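Local coordinates for polyisoprenyl-teichoic acid--peptidoglycan teichoic acid transferase TagV (Bacillus subtilis, PDB 6UF3), which belongs to the LytR-CpsA-Psr family of bacterial cell-envelope proteins, at residues M40-S44 / K218-I224; D89-V94 / N194-I199; P46-R50 / Y237-P241; V111-F117 / Y146-R150. One frame throughout, in Å; residues are numbered along the deposited sequence.

How the interactions relate
Interactions 1 and 2 lie on the same mixed six-stranded sheet, at its two outermost strands, 220-222 and 196-197. Their centres are 19 Å apart, with about 11 Å between nearest atoms. Interaction 3 pairs the loop after strand 39-44 with strand 236-241. It touches interaction 1, where Ile224 O lies 3.3 Å from Phe239 CE2 and Ile224 CG2 packs on Pro241 CB. Interaction 4 joins strand 109-113 and helix 140-148, about 9 Å from interaction 2 between nearest atoms. Its centre is 25 Å from that of interaction 2, on the opposite side of the chain's centre. Along the chain it is nested inside the loops closed by the other three.

Interaction 1. Residues M40-S44 / K218-I224; sequences MKMLS and KIDTLSI
Lys41 and Asp220 form a bridge between two parallel strands, 39-44 and 220-222, where the second makes one edge of the mixed sheet. The backbone bonds are Asp220 N to Met40 O, Met42 N to Asp220 O and Leu222 N to Met42 O. The last is 2.8 Å long. Lys41 runs beside Asp220, and both side chains point the same way. Its CB rests near Asp220 O. Its CG passes Asp220 CB at 3.8 Å. CD and CE then lie alongside Asp220 OD2, and a bend at the last torsion (chi4 -66°) brings NZ to 2.9 Å from Asp220 OD2. This salt bridge uses the anti lone pair of OD2. Met42 meets Ile219 through apolar atoms. Ile219 CG2 sits 3.6 Å from Met42 CB, and Ile219 CD1 approaches the Met42 methyl CE. Leu168 and Asn169 of helix 158-177 also touch Met42. On the Lys41 face, Leu43 CD1 meets Ile224 CG1 at 3.6 Å, with the two side chains nearly perpendicular. Val249 of helix 243-257 also packs on Leu43. Beyond Leu222 the strands part and waters take over. One water links Ser44 N to Leu222 O, and another links Ser44 O to Ile224 N. A third, at the other end, joins Met40 N to Lys218 O. The chemistry therefore changes along the contact: direct backbone hydrogen bonds hold the centre, waters extend the pairing, two at the Ser44 end and one at the Met40 end, and the Lys41-Asp220 ion pair joins two partly exposed side chains.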
loop_
_atom_site.group_PDB
_atom_site.type_symbol
_atom_site.label_atom_id
_atom_site.label_comp_id
_atom_site.label_asym_id
_atom_site.label_seq_id
_atom_site.Cartn_x
_atom_site.Cartn_y
_atom_site.Cartn_z
ATOM N N MET A 40 9.150 -2.189 11.962
ATOM C CA MET A 40 8.039 -2.055 11.018
ATOM C C MET A 40 7.416 -3.409 10.710
ATOM O O MET A 40 8.098 -4.431 10.656
ATOM C CB MET A 40 8.474 -1.468 9.665
ATOM C CG MET A 40 8.885 -0.021 9.648
ATOM S SD MET A 40 8.940 0.542 7.924
ATOM C CE MET A 40 10.139 1.869 8.085
ATOM N N LYS A 41 6.108 -3.390 10.432
ATOM C CA LYS A 41 5.407 -4.539 9.876
ATOM C C LYS A 41 4.617 -4.069 8.664
ATOM O O LYS A 41 4.291 -2.885 8.556
ATOM C CB LYS A 41 4.477 -5.196 10.901
ATOM C CG LYS A 41 5.215 -5.604 12.161
ATOM C CD LYS A 41 4.433 -6.602 13.012
ATOM C CE LYS A 41 5.154 -6.876 14.311
ATOM N NZ LYS A 41 6.455 -7.582 14.125
ATOM N N MET A 42 4.350 -4.995 7.737
ATOM C CA MET A 42 3.696 -4.649 6.477
ATOM C C MET A 42 2.718 -5.740 6.071
ATOM O O MET A 42 3.002 -6.926 6.235
ATOM C CB MET A 42 4.724 -4.427 5.343
ATOM C CG MET A 42 4.069 -4.008 4.006
ATOM S SD MET A 42 5.210 -3.772 2.629
ATOM C CE MET A 42 6.235 -2.447 3.267
ATOM N N LEU A 43 1.568 -5.323 5.530
ATOM C CA LEU A 43 0.520 -6.240 5.116
ATOM C C LEU A 43 -0.196 -5.661 3.899
ATOM O O LEU A 43 -0.706 -4.545 3.980
ATOM C CB LEU A 43 -0.459 -6.437 6.277
ATOM C CG LEU A 43 -1.794 -7.147 6.104
ATOM C CD1 LEU A 43 -1.582 -8.655 6.045
ATOM C CD2 LEU A 43 -2.694 -6.763 7.251
ATOM N N SER A 44 -0.237 -6.392 2.777
ATOM C CA SER A 44 -1.129 -5.960 1.700
ATOM C C SER A 44 -2.475 -6.648 1.843
ATOM O O SER A 44 -2.575 -7.742 2.393
ATOM C CB SER A 44 -0.534 -6.232 0.313
ATOM O OG SER A 44 -0.286 -7.608 0.095
ATOM N N LYS A 218 14.233 -6.077 7.081
ATOM C CA LYS A 218 13.876 -6.167 8.490
ATOM C C LYS A 218 12.384 -6.038 8.743
ATOM O O LYS A 218 11.943 -6.306 9.867
ATOM C CB LYS A 218 14.623 -5.104 9.291
ATOM C CG LYS A 218 16.115 -5.424 9.429
ATOM C CD LYS A 218 16.875 -4.275 10.047
ATOM C CE LYS A 218 18.355 -4.614 10.188
ATOM N NZ LYS A 218 19.095 -3.426 10.682
ATOM N N ILE A 219 11.608 -5.639 7.738
ATOM C CA ILE A 219 10.164 -5.510 7.910
ATOM C C ILE A 219 9.558 -6.889 8.112
ATOM O O ILE A 219 9.896 -7.845 7.401
ATOM C CB ILE A 219 9.532 -4.812 6.697
ATOM C CG1 ILE A 219 10.117 -3.416 6.530
ATOM C CG2 ILE A 219 8.003 -4.746 6.868
ATOM C CD1 ILE A 219 9.784 -2.755 5.184
ATOM N N ASP A 220 8.663 -7.002 9.091
ATOM C CA ASP A 220 7.932 -8.245 9.319
ATOM C C ASP A 220 6.730 -8.237 8.390
ATOM O O ASP A 220 5.800 -7.445 8.581
ATOM C CB ASP A 220 7.513 -8.356 10.782
ATOM C CG ASP A 220 6.791 -9.662 11.095
ATOM O OD1 ASP A 220 6.867 -10.609 10.272
ATOM O OD2 ASP A 220 6.140 -9.735 12.167
ATOM N N THR A 221 6.751 -9.059 7.347
ATOM C CA THR A 221 5.673 -9.007 6.362
ATOM C C THR A 221 4.642 -10.075 6.701
ATOM O O THR A 221 4.952 -11.270 6.707
ATOM C CB THR A 221 6.187 -9.168 4.930
ATOM O OG1 THR A 221 7.134 -8.126 4.648
ATOM C CG2 THR A 221 5.031 -9.027 3.943
ATOM N N LEU A 222 3.420 -9.627 6.983
ATOM C CA LEU A 222 2.301 -10.492 7.317
ATOM C C LEU A 222 1.449 -10.713 6.078
ATOM O O LEU A 222 1.612 -10.046 5.058
ATOM C CB LEU A 222 1.454 -9.885 8.439
ATOM C CG LEU A 222 2.223 -9.389 9.669
ATOM C CD1 LEU A 222 1.257 -8.918 10.735
ATOM C CD2 LEU A 222 3.138 -10.460 10.235
ATOM N N SER A 223 0.533 -11.676 6.173
ATOM C CA SER A 223 -0.261 -12.083 5.022
ATOM C C SER A 223 -1.713 -12.268 5.427
ATOM O O SER A 223 -2.000 -12.816 6.494
ATOM C CB SER A 223 0.257 -13.400 4.421
ATOM O OG SER A 223 1.586 -13.255 3.958
ATOM N N ILE A 224 -2.622 -11.830 4.559
ATOM C CA ILE A 224 -4.024 -12.234 4.651
ATOM C C ILE A 224 -4.158 -13.508 3.823
ATOM O O ILE A 224 -4.229 -13.459 2.594
ATOM C CB ILE A 224 -4.981 -11.146 4.162
ATOM C CG1 ILE A 224 -4.772 -9.836 4.933
ATOM C CG2 ILE A 224 -6.423 -11.633 4.298
ATOM C CD1 ILE A 224 -5.140 -9.914 6.397
HETATM O O HOH W 1 11.272 -4.362 11.826
HETATM O O HOH W 2 -1.695 -10.295 2.256
HETATM O O HOH W 3 0.947 -9.085 2.689
#

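Interaction 2. Residues D89-V94 / N194-I199; sequences DKYVTV and NVETNI
Val92 and Thr197 face each other as a non-hydrogen-bonded pair in a short antiparallel ladder, which adds strand 196-197 to the edge of the mixed sheet beside strand 90-94. The neighbouring pair, Thr93 and Glu196, is hydrogen-bonded in both directions, with Thr93 N 2.7 Å from Glu196 O. The tight part of the contact lies around Asn198, just past the strand. Its side-chain amide acts like a peptide group. OD1 accepts from Tyr91 N at 2.9 Å, and ND2 gives to Asp89 O at 3.2 Å, in the plane of that carbonyl. Two bonds thus fix the rotation of the amide. The same amide stacks on the Tyr91 ring with the planes 14° apart, OD1 lying over one face toward the rim. The ring gets there because Tyr91 CG sits between its backbone N and carbonyl carbon (chi1 59°). Lys90 bends at chi2 and crosses the Asn198 side chain obliquely, its CD 3.4 Å from OD1, and NZ gives a hydrogen bond to Asn198 O. Glu203 also holds that NZ in a salt bridge. Past the Thr93-Glu196 pair the side chains meet more loosely: Val94 CG2 and Val195 CG1 are 4.2 Å apart, and Val195 also touches Val102 of helix 96-105. Glu196 lies beside Thr93 and is partly exposed, with OE2 in a salt bridge to Lys73. Thr93 OG1 is buried without a partner in the model. Between the two ends, Thr197 OG1 has two bonds: it donates to Tyr91 O at 2.7 Å and accepts from Ile199 N at 3.0 Å, which makes an ST turn.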
loop_
_atom_site.group_PDB
_atom_site.type_symbol
_atom_site.label_atom_id
_atom_site.label_comp_id
_atom_site.label_asym_id
_atom_site.label_seq_id
_atom_site.Cartn_x
_atom_site.Cartn_y
_atom_site.Cartn_z
ATOM N N ASP A 89 -3.689 5.567 11.584
ATOM C CA ASP A 89 -3.389 6.935 11.987
ATOM C C ASP A 89 -3.121 7.844 10.793
ATOM O O ASP A 89 -3.554 9.003 10.783
ATOM C CB ASP A 89 -2.188 6.923 12.943
ATOM C CG ASP A 89 -2.433 6.030 14.148
ATOM O OD1 ASP A 89 -3.274 6.392 15.004
ATOM O OD2 ASP A 89 -1.827 4.945 14.218
ATOM N N LYS A 90 -2.396 7.346 9.795
ATOM C CA LYS A 90 -1.972 8.139 8.649
ATOM C C LYS A 90 -2.413 7.452 7.370
ATOM O O LYS A 90 -2.545 6.227 7.318
ATOM C CB LYS A 90 -0.430 8.328 8.613
ATOM C CG LYS A 90 0.120 9.061 9.812
ATOM C CD LYS A 90 -0.395 10.511 9.838
ATOM C CE LYS A 90 0.358 11.334 10.870
ATOM N NZ LYS A 90 -0.038 12.774 10.914
ATOM N N TYR A 91 -2.624 8.249 6.327
ATOM C CA TYR A 91 -2.978 7.715 5.023
ATOM C C TYR A 91 -2.149 8.410 3.955
ATOM O O TYR A 91 -1.741 9.567 4.101
ATOM C CB TYR A 91 -4.492 7.870 4.708
ATOM C CG TYR A 91 -4.967 9.301 4.722
ATOM C CD1 TYR A 91 -4.893 10.094 3.585
ATOM C CD2 TYR A 91 -5.473 9.863 5.883
ATOM C CE1 TYR A 91 -5.312 11.411 3.607
ATOM C CE2 TYR A 91 -5.900 11.173 5.910
ATOM C CZ TYR A 91 -5.809 11.939 4.778
ATOM O OH TYR A 91 -6.231 13.241 4.826
ATOM N N VAL A 92 -1.895 7.667 2.885
ATOM C CA VAL A 92 -1.247 8.167 1.679
ATOM C C VAL A 92 -2.052 7.628 0.506
ATOM O O VAL A 92 -2.201 6.411 0.378
ATOM C CB VAL A 92 0.214 7.701 1.570
ATOM C CG1 VAL A 92 0.804 8.124 0.224
ATOM C CG2 VAL A 92 1.038 8.242 2.728
ATOM N N THR A 93 -2.579 8.509 -0.336
ATOM C CA THR A 93 -3.284 8.092 -1.542
ATOM C C THR A 93 -2.497 8.568 -2.753
ATOM O O THR A 93 -2.010 9.703 -2.773
ATOM C CB THR A 93 -4.711 8.660 -1.612
ATOM O OG1 THR A 93 -5.414 8.388 -0.396
ATOM C CG2 THR A 93 -5.483 8.033 -2.774
ATOM N N VAL A 94 -2.378 7.711 -3.763
ATOM C CA VAL A 94 -1.719 8.114 -4.999
ATOM C C VAL A 94 -2.481 7.544 -6.190
ATOM O O VAL A 94 -2.910 6.383 -6.166
ATOM C CB VAL A 94 -0.232 7.697 -4.986
ATOM C CG1 VAL A 94 -0.029 6.189 -5.220
ATOM C CG2 VAL A 94 0.543 8.527 -5.941
ATOM N N ASN A 194 2.200 15.625 -5.015
ATOM C CA ASN A 194 1.079 15.094 -5.782
ATOM C C ASN A 194 0.520 13.807 -5.172
ATOM O O ASN A 194 -0.014 12.954 -5.883
ATOM C CB ASN A 194 1.483 14.905 -7.246
ATOM C CG ASN A 194 1.670 16.241 -7.981
ATOM O OD1 ASN A 194 0.776 17.093 -7.987
ATOM N ND2 ASN A 194 2.840 16.427 -8.591
ATOM N N VAL A 195 0.621 13.667 -3.852
ATOM C CA VAL A 195 -0.049 12.604 -3.118
ATOM C C VAL A 195 -1.004 13.249 -2.124
ATOM O O VAL A 195 -0.753 14.347 -1.614
ATOM C CB VAL A 195 0.946 11.661 -2.397
ATOM C CG1 VAL A 195 2.116 11.338 -3.303
ATOM C CG2 VAL A 195 1.447 12.281 -1.103
ATOM N N GLU A 196 -2.113 12.567 -1.866
ATOM C CA GLU A 196 -3.051 12.982 -0.835
ATOM C C GLU A 196 -2.624 12.327 0.475
ATOM O O GLU A 196 -2.491 11.100 0.537
ATOM C CB GLU A 196 -4.472 12.579 -1.216
ATOM C CG GLU A 196 -5.548 13.266 -0.420
ATOM C CD GLU A 196 -6.929 12.777 -0.799
ATOM O OE1 GLU A 196 -7.033 11.670 -1.369
ATOM O OE2 GLU A 196 -7.905 13.500 -0.528
ATOM N N THR A 197 -2.395 13.133 1.513
ATOM C CA THR A 197 -1.858 12.563 2.748
ATOM C C THR A 197 -2.052 13.519 3.916
ATOM O O THR A 197 -2.133 14.739 3.737
ATOM C CB THR A 197 -0.371 12.234 2.603
ATOM O OG1 THR A 197 0.098 11.545 3.775
ATOM C CG2 THR A 197 0.448 13.519 2.412
ATOM N N ASN A 198 -2.116 12.943 5.120
ATOM C CA ASN A 198 -2.072 13.711 6.356
ATOM C C ASN A 198 -0.738 13.558 7.079
ATOM O O ASN A 198 -0.640 13.899 8.260
ATOM C CB ASN A 198 -3.227 13.326 7.287
ATOM C CG ASN A 198 -3.097 11.923 7.847
ATOM O OD1 ASN A 198 -2.480 11.046 7.242
ATOM N ND2 ASN A 198 -3.715 11.694 9.002
ATOM N N ILE A 199 0.284 13.055 6.390
ATOM C CA ILE A 199 1.651 13.062 6.895
ATOM C C ILE A 199 2.266 14.398 6.514
ATOM O O ILE A 199 2.254 14.772 5.339
ATOM C CB ILE A 199 2.473 11.904 6.315
ATOM C CG1 ILE A 199 1.808 10.567 6.648
ATOM C CG2 ILE A 199 3.922 11.960 6.841
ATOM C CD1 ILE A 199 2.564 9.375 6.046
#

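Interaction 3. Residues P46-R50 / Y237-P241; sequences PRDTR and YYFEP
A type I beta turn, Pro46 to Thr49, leads the chain from strand 39-44 to a single bridge between Thr49 and Phe239 of strand 236-241, part of a two-stranded antiparallel sheet. Phe239 N gives a nearly straight bond to Asp48 O (174° at the hydrogen). Phe239 O in turn accepts from Arg50 N. The turn is held by Pro46 O, which accepts from both Thr49 N and Thr49 OG1 on the same face of its plane. Pro46 CG packs 3.7 Å from Phe239 CD2, while Thr49 OG1 lies at the edge of the same ring. Asp48 sets its carboxylate against the edge of the Tyr237 ring, the two planes 87° apart, with OD2 3.5 Å from CE2. Its other oxygen, OD1, is in a salt bridge with Lys63, and Tyr237 OH bonds Asp228. Arg50 passes Tyr238 obliquely, its CD over one face of the ring, 4.0 Å from CD2. Beyond CD the chain rises away from that face, and the guanidinium stands farther above the ring, where it meets Glu240, whose own chain bends at chi2 (71°) to turn its carboxylate back. In their salt bridge, Arg50 NH1 stands 3.0 Å from Glu240 OE1, which lies in the guanidinium plane but is met from above the carboxylate plane.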
loop_
_atom_site.group_PDB
_atom_site.type_symbol
_atom_site.label_atom_id
_atom_site.label_comp_id
_atom_site.label_asym_id
_atom_site.label_seq_id
_atom_site.Cartn_x
_atom_site.Cartn_y
_atom_site.Cartn_z
ATOM N N PRO A 46 -5.588 -7.979 -0.490
ATOM C CA PRO A 46 -6.016 -8.215 -1.877
ATOM C C PRO A 46 -7.264 -7.412 -2.212
ATOM O O PRO A 46 -8.146 -7.240 -1.370
ATOM C CB PRO A 46 -6.295 -9.724 -1.908
ATOM C CG PRO A 46 -5.409 -10.286 -0.830
ATOM C CD PRO A 46 -5.353 -9.240 0.246
ATOM N N ARG A 47 -7.318 -6.915 -3.455
ATOM C CA ARG A 47 -8.390 -6.003 -3.859
ATOM C C ARG A 47 -9.758 -6.671 -3.800
ATOM O O ARG A 47 -10.776 -5.988 -3.628
ATOM C CB ARG A 47 -8.132 -5.477 -5.272
ATOM N N ASP A 48 -9.803 -7.994 -3.944
ATOM C CA ASP A 48 -11.057 -8.740 -3.954
ATOM C C ASP A 48 -11.433 -9.297 -2.586
ATOM O O ASP A 48 -12.358 -10.107 -2.504
ATOM C CB ASP A 48 -10.988 -9.882 -4.966
ATOM C CG ASP A 48 -10.701 -9.399 -6.375
ATOM O OD1 ASP A 48 -11.558 -8.697 -6.941
ATOM O OD2 ASP A 48 -9.616 -9.714 -6.916
ATOM N N THR A 49 -10.757 -8.878 -1.514
ATOM C CA THR A 49 -11.067 -9.422 -0.196
ATOM C C THR A 49 -12.513 -9.119 0.189
ATOM O O THR A 49 -12.951 -7.964 0.173
ATOM C CB THR A 49 -10.110 -8.868 0.864
ATOM O OG1 THR A 49 -8.763 -9.106 0.457
ATOM C CG2 THR A 49 -10.334 -9.578 2.200
ATOM N N ARG A 50 -13.252 -10.172 0.529
ATOM C CA ARG A 50 -14.674 -10.071 0.862
ATOM C C ARG A 50 -14.831 -9.566 2.297
ATOM O O ARG A 50 -14.455 -10.254 3.254
ATOM C CB ARG A 50 -15.343 -11.427 0.665
ATOM C CG ARG A 50 -16.864 -11.438 0.866
ATOM C CD ARG A 50 -17.440 -12.709 0.263
ATOM N NE ARG A 50 -18.847 -12.942 0.617
ATOM C CZ ARG A 50 -19.248 -13.748 1.594
ATOM N NH1 ARG A 50 -18.358 -14.408 2.325
ATOM N NH2 ARG A 50 -20.542 -13.906 1.846
ATOM N N TYR A 237 -15.688 -13.411 -8.604
ATOM C CA TYR A 237 -14.534 -13.818 -7.814
ATOM C C TYR A 237 -14.397 -12.963 -6.561
ATOM O O TYR A 237 -14.398 -11.729 -6.632
ATOM C CB TYR A 237 -13.239 -13.733 -8.628
ATOM C CG TYR A 237 -12.018 -13.975 -7.765
ATOM C CD1 TYR A 237 -11.620 -15.268 -7.453
ATOM C CD2 TYR A 237 -11.280 -12.914 -7.241
ATOM C CE1 TYR A 237 -10.527 -15.506 -6.657
ATOM C CE2 TYR A 237 -10.178 -13.146 -6.427
ATOM C CZ TYR A 237 -9.810 -14.450 -6.140
ATOM O OH TYR A 237 -8.715 -14.705 -5.339
ATOM N N TYR A 238 -14.227 -13.629 -5.422
ATOM C CA TYR A 238 -13.870 -12.998 -4.163
ATOM C C TYR A 238 -12.678 -13.719 -3.553
ATOM O O TYR A 238 -12.460 -14.907 -3.791
ATOM C CB TYR A 238 -15.011 -13.047 -3.158
ATOM C CG TYR A 238 -16.201 -12.218 -3.540
ATOM C CD1 TYR A 238 -17.210 -12.742 -4.336
ATOM C CD2 TYR A 238 -16.321 -10.909 -3.091
ATOM C CE1 TYR A 238 -18.310 -11.980 -4.679
ATOM C CE2 TYR A 238 -17.412 -10.140 -3.433
ATOM C CZ TYR A 238 -18.398 -10.679 -4.223
ATOM O OH TYR A 238 -19.487 -9.910 -4.560
ATOM N N PHE A 239 -11.922 -12.994 -2.741
ATOM C CA PHE A 239 -10.918 -13.603 -1.876
ATOM C C PHE A 239 -11.484 -13.655 -0.467
ATOM O O PHE A 239 -11.668 -12.614 0.174
ATOM C CB PHE A 239 -9.609 -12.821 -1.909
ATOM C CG PHE A 239 -8.496 -13.485 -1.145
ATOM C CD1 PHE A 239 -8.011 -14.716 -1.540
ATOM C CD2 PHE A 239 -7.929 -12.868 -0.042
ATOM C CE1 PHE A 239 -6.980 -15.338 -0.846
ATOM C CE2 PHE A 239 -6.884 -13.486 0.661
ATOM C CZ PHE A 239 -6.413 -14.713 0.251
ATOM N N GLU A 240 -11.775 -14.862 0.020
ATOM C CA GLU A 240 -12.376 -15.003 1.335
ATOM C C GLU A 240 -11.276 -15.147 2.377
ATOM O O GLU A 240 -10.508 -16.117 2.315
ATOM C CB GLU A 240 -13.309 -16.203 1.380
ATOM C CG GLU A 240 -13.933 -16.449 2.742
ATOM C CD GLU A 240 -14.969 -15.419 3.146
ATOM O OE1 GLU A 240 -15.375 -14.582 2.303
ATOM O OE2 GLU A 240 -15.376 -15.456 4.327
ATOM N N PRO A 241 -11.166 -14.227 3.334
ATOM C CA PRO A 241 -10.082 -14.299 4.322
ATOM C C PRO A 241 -10.285 -15.440 5.304
ATOM O O PRO A 241 -11.392 -15.686 5.787
ATOM C CB PRO A 241 -10.153 -12.942 5.032
ATOM C CG PRO A 241 -11.610 -12.471 4.794
ATOM C CD PRO A 241 -11.933 -12.972 3.429
HETATM O O HOH W 4 -15.917 -12.712 4.389
#

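Interaction 4. Residues V111-F117 / Y146-R150; sequences VDVPFDF and YARMR
This is aromatic and aliphatic packing between a strand and the end of a helix, with a Met-aromatic contact at its centre. It joins strand 109-113, the loop after it and the start of strand 117-119 to the C-terminal end of helix 140-148 and the residue that follows. Two residues of the helical side do the work, Tyr146 and Met149, the latter the first to leave the helical conformation. Met149 and Phe117 point toward each other from the two segments. Met149 CG, anti to the backbone N (chi1 -174°), lies 3.5 Å from Phe117 CE2. Bends at chi2 and chi3 then fold the methyl back over the ring. Met149 CE stands 3.5 Å above the centroid, only 3° off the ring normal, a CH-pi contact. SD is also above this face but farther away, at 4.7 Å from the centroid. The methyl is shared, because Phe115 CZ approaches the same CE at 3.6 Å. Tyr146 meets the edge of the Phe117 ring with its CD1, 3.7 Å from CZ, the two side chains crossing at about a right angle. Phe131 stacks on Phe117. The Tyr146 ring reaches on toward the strand. Val111 CG2 lies over one of its faces, offset toward the rim, and Val113 CG2 is 4.0 Å from CE1. No polar bond joins the two segments directly. Instead, Gln166 of helix 158-177 bridges them, with OE1 hydrogen-bonded to Tyr146 OH and NE2 to Asp112 O. At the far end of the tyrosine, Pro114 CD sits near the ring plane, 3.3 Å from Tyr146 OH.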
loop_
_atom_site.group_PDB
_atom_site.type_symbol
_atom_site.label_atom_id
_atom_site.label_comp_id
_atom_site.label_asym_id
_atom_site.label_seq_id
_atom_site.Cartn_x
_atom_site.Cartn_y
_atom_site.Cartn_z
ATOM N N VAL A 111 14.251 -2.612 -8.497
ATOM C CA VAL A 111 13.462 -3.796 -8.169
ATOM C C VAL A 111 14.102 -5.029 -8.793
ATOM O O VAL A 111 14.802 -4.961 -9.805
ATOM C CB VAL A 111 11.985 -3.700 -8.625
ATOM C CG1 VAL A 111 11.240 -2.577 -7.892
ATOM C CG2 VAL A 111 11.896 -3.530 -10.137
ATOM N N ASP A 112 13.830 -6.175 -8.177
ATOM C CA ASP A 112 14.281 -7.473 -8.674
ATOM C C ASP A 112 13.138 -8.091 -9.476
ATOM O O ASP A 112 12.201 -8.657 -8.908
ATOM C CB ASP A 112 14.714 -8.369 -7.520
ATOM C CG ASP A 112 15.539 -9.556 -7.981
ATOM O OD1 ASP A 112 15.782 -9.681 -9.200
ATOM O OD2 ASP A 112 15.949 -10.362 -7.119
ATOM N N VAL A 113 13.213 -7.963 -10.798
ATOM C CA VAL A 113 12.178 -8.462 -11.710
ATOM C C VAL A 113 12.146 -9.987 -11.666
ATOM O O VAL A 113 13.203 -10.633 -11.808
ATOM C CB VAL A 113 12.449 -7.957 -13.137
ATOM C CG1 VAL A 113 11.445 -8.542 -14.116
ATOM C CG2 VAL A 113 12.405 -6.436 -13.164
ATOM N N PRO A 114 10.973 -10.615 -11.495
ATOM C CA PRO A 114 10.930 -12.076 -11.341
ATOM C C PRO A 114 11.071 -12.841 -12.648
ATOM O O PRO A 114 11.621 -13.949 -12.658
ATOM C CB PRO A 114 9.556 -12.312 -10.705
ATOM C CG PRO A 114 8.727 -11.198 -11.209
ATOM C CD PRO A 114 9.649 -10.000 -11.302
ATOM N N PHE A 115 10.583 -12.278 -13.752
ATOM C CA PHE A 115 10.650 -12.951 -15.041
ATOM C C PHE A 115 10.495 -11.917 -16.146
ATOM O O PHE A 115 10.016 -10.805 -15.915
ATOM C CB PHE A 115 9.574 -14.037 -15.164
ATOM C CG PHE A 115 8.188 -13.541 -14.865
ATOM C CD1 PHE A 115 7.420 -12.950 -15.857
ATOM C CD2 PHE A 115 7.664 -13.645 -13.587
ATOM C CE1 PHE A 115 6.154 -12.478 -15.582
ATOM C CE2 PHE A 115 6.395 -13.177 -13.306
ATOM C CZ PHE A 115 5.639 -12.594 -14.305
ATOM N N ASP A 116 10.891 -12.306 -17.354
ATOM C CA ASP A 116 10.804 -11.407 -18.497
ATOM C C ASP A 116 9.350 -11.206 -18.907
ATOM O O ASP A 116 8.581 -12.169 -18.994
ATOM C CB ASP A 116 11.608 -11.968 -19.667
ATOM C CG ASP A 116 13.103 -11.878 -19.443
ATOM O OD1 ASP A 116 13.570 -12.321 -18.373
ATOM O OD2 ASP A 116 13.810 -11.370 -20.338
ATOM N N PHE A 117 8.972 -9.954 -19.160
ATOM C CA PHE A 117 7.626 -9.661 -19.646
ATOM C C PHE A 117 7.586 -8.234 -20.167
ATOM O O PHE A 117 8.346 -7.378 -19.716
ATOM C CB PHE A 117 6.568 -9.859 -18.550
ATOM C CG PHE A 117 6.568 -8.788 -17.492
ATOM C CD1 PHE A 117 7.393 -8.892 -16.382
ATOM C CD2 PHE A 117 5.728 -7.691 -17.593
ATOM C CE1 PHE A 117 7.390 -7.912 -15.402
ATOM C CE2 PHE A 117 5.722 -6.709 -16.617
ATOM C CZ PHE A 117 6.553 -6.822 -15.519
ATOM N N TYR A 146 5.012 -1.861 -14.327
ATOM C CA TYR A 146 5.392 -2.982 -13.475
ATOM C C TYR A 146 4.311 -3.278 -12.441
ATOM O O TYR A 146 3.959 -4.443 -12.214
ATOM C CB TYR A 146 6.726 -2.659 -12.794
ATOM C CG TYR A 146 7.373 -3.806 -12.052
ATOM C CD1 TYR A 146 7.991 -4.838 -12.740
ATOM C CD2 TYR A 146 7.375 -3.844 -10.658
ATOM C CE1 TYR A 146 8.599 -5.880 -12.066
ATOM C CE2 TYR A 146 7.979 -4.888 -9.971
ATOM C CZ TYR A 146 8.589 -5.901 -10.684
ATOM O OH TYR A 146 9.191 -6.945 -10.028
ATOM N N ALA A 147 3.770 -2.229 -11.812
ATOM C CA ALA A 147 2.751 -2.410 -10.781
ATOM C C ALA A 147 1.437 -2.900 -11.360
ATOM O O ALA A 147 0.689 -3.603 -10.673
ATOM C CB ALA A 147 2.514 -1.101 -10.028
ATOM N N ARG A 148 1.144 -2.551 -12.614
ATOM C CA ARG A 148 -0.166 -2.833 -13.197
ATOM C C ARG A 148 -0.249 -4.179 -13.904
ATOM O O ARG A 148 -1.365 -4.660 -14.144
ATOM C CB ARG A 148 -0.552 -1.733 -14.192
ATOM C CG ARG A 148 -0.874 -0.398 -13.550
ATOM C CD ARG A 148 -1.122 0.673 -14.603
ATOM N NE ARG A 148 -2.405 0.498 -15.286
ATOM C CZ ARG A 148 -2.706 1.057 -16.453
ATOM N NH1 ARG A 148 -1.814 1.821 -17.075
ATOM N NH2 ARG A 148 -3.895 0.846 -17.002
ATOM N N MET A 149 0.884 -4.795 -14.241
ATOM C CA MET A 149 0.861 -6.009 -15.048
ATOM C C MET A 149 0.032 -7.099 -14.379
ATOM O O MET A 149 0.104 -7.296 -13.163
ATOM C CB MET A 149 2.281 -6.515 -15.295
ATOM C CG MET A 149 2.352 -7.694 -16.252
ATOM S SD MET A 149 2.257 -9.294 -15.423
ATOM C CE MET A 149 3.923 -9.421 -14.770
ATOM N N ARG A 150 -0.761 -7.803 -15.189
ATOM C CA ARG A 150 -1.634 -8.873 -14.716
ATOM C C ARG A 150 -1.588 -10.017 -15.718
ATOM O O ARG A 150 -1.887 -9.819 -16.900
ATOM C CB ARG A 150 -3.073 -8.379 -14.535
#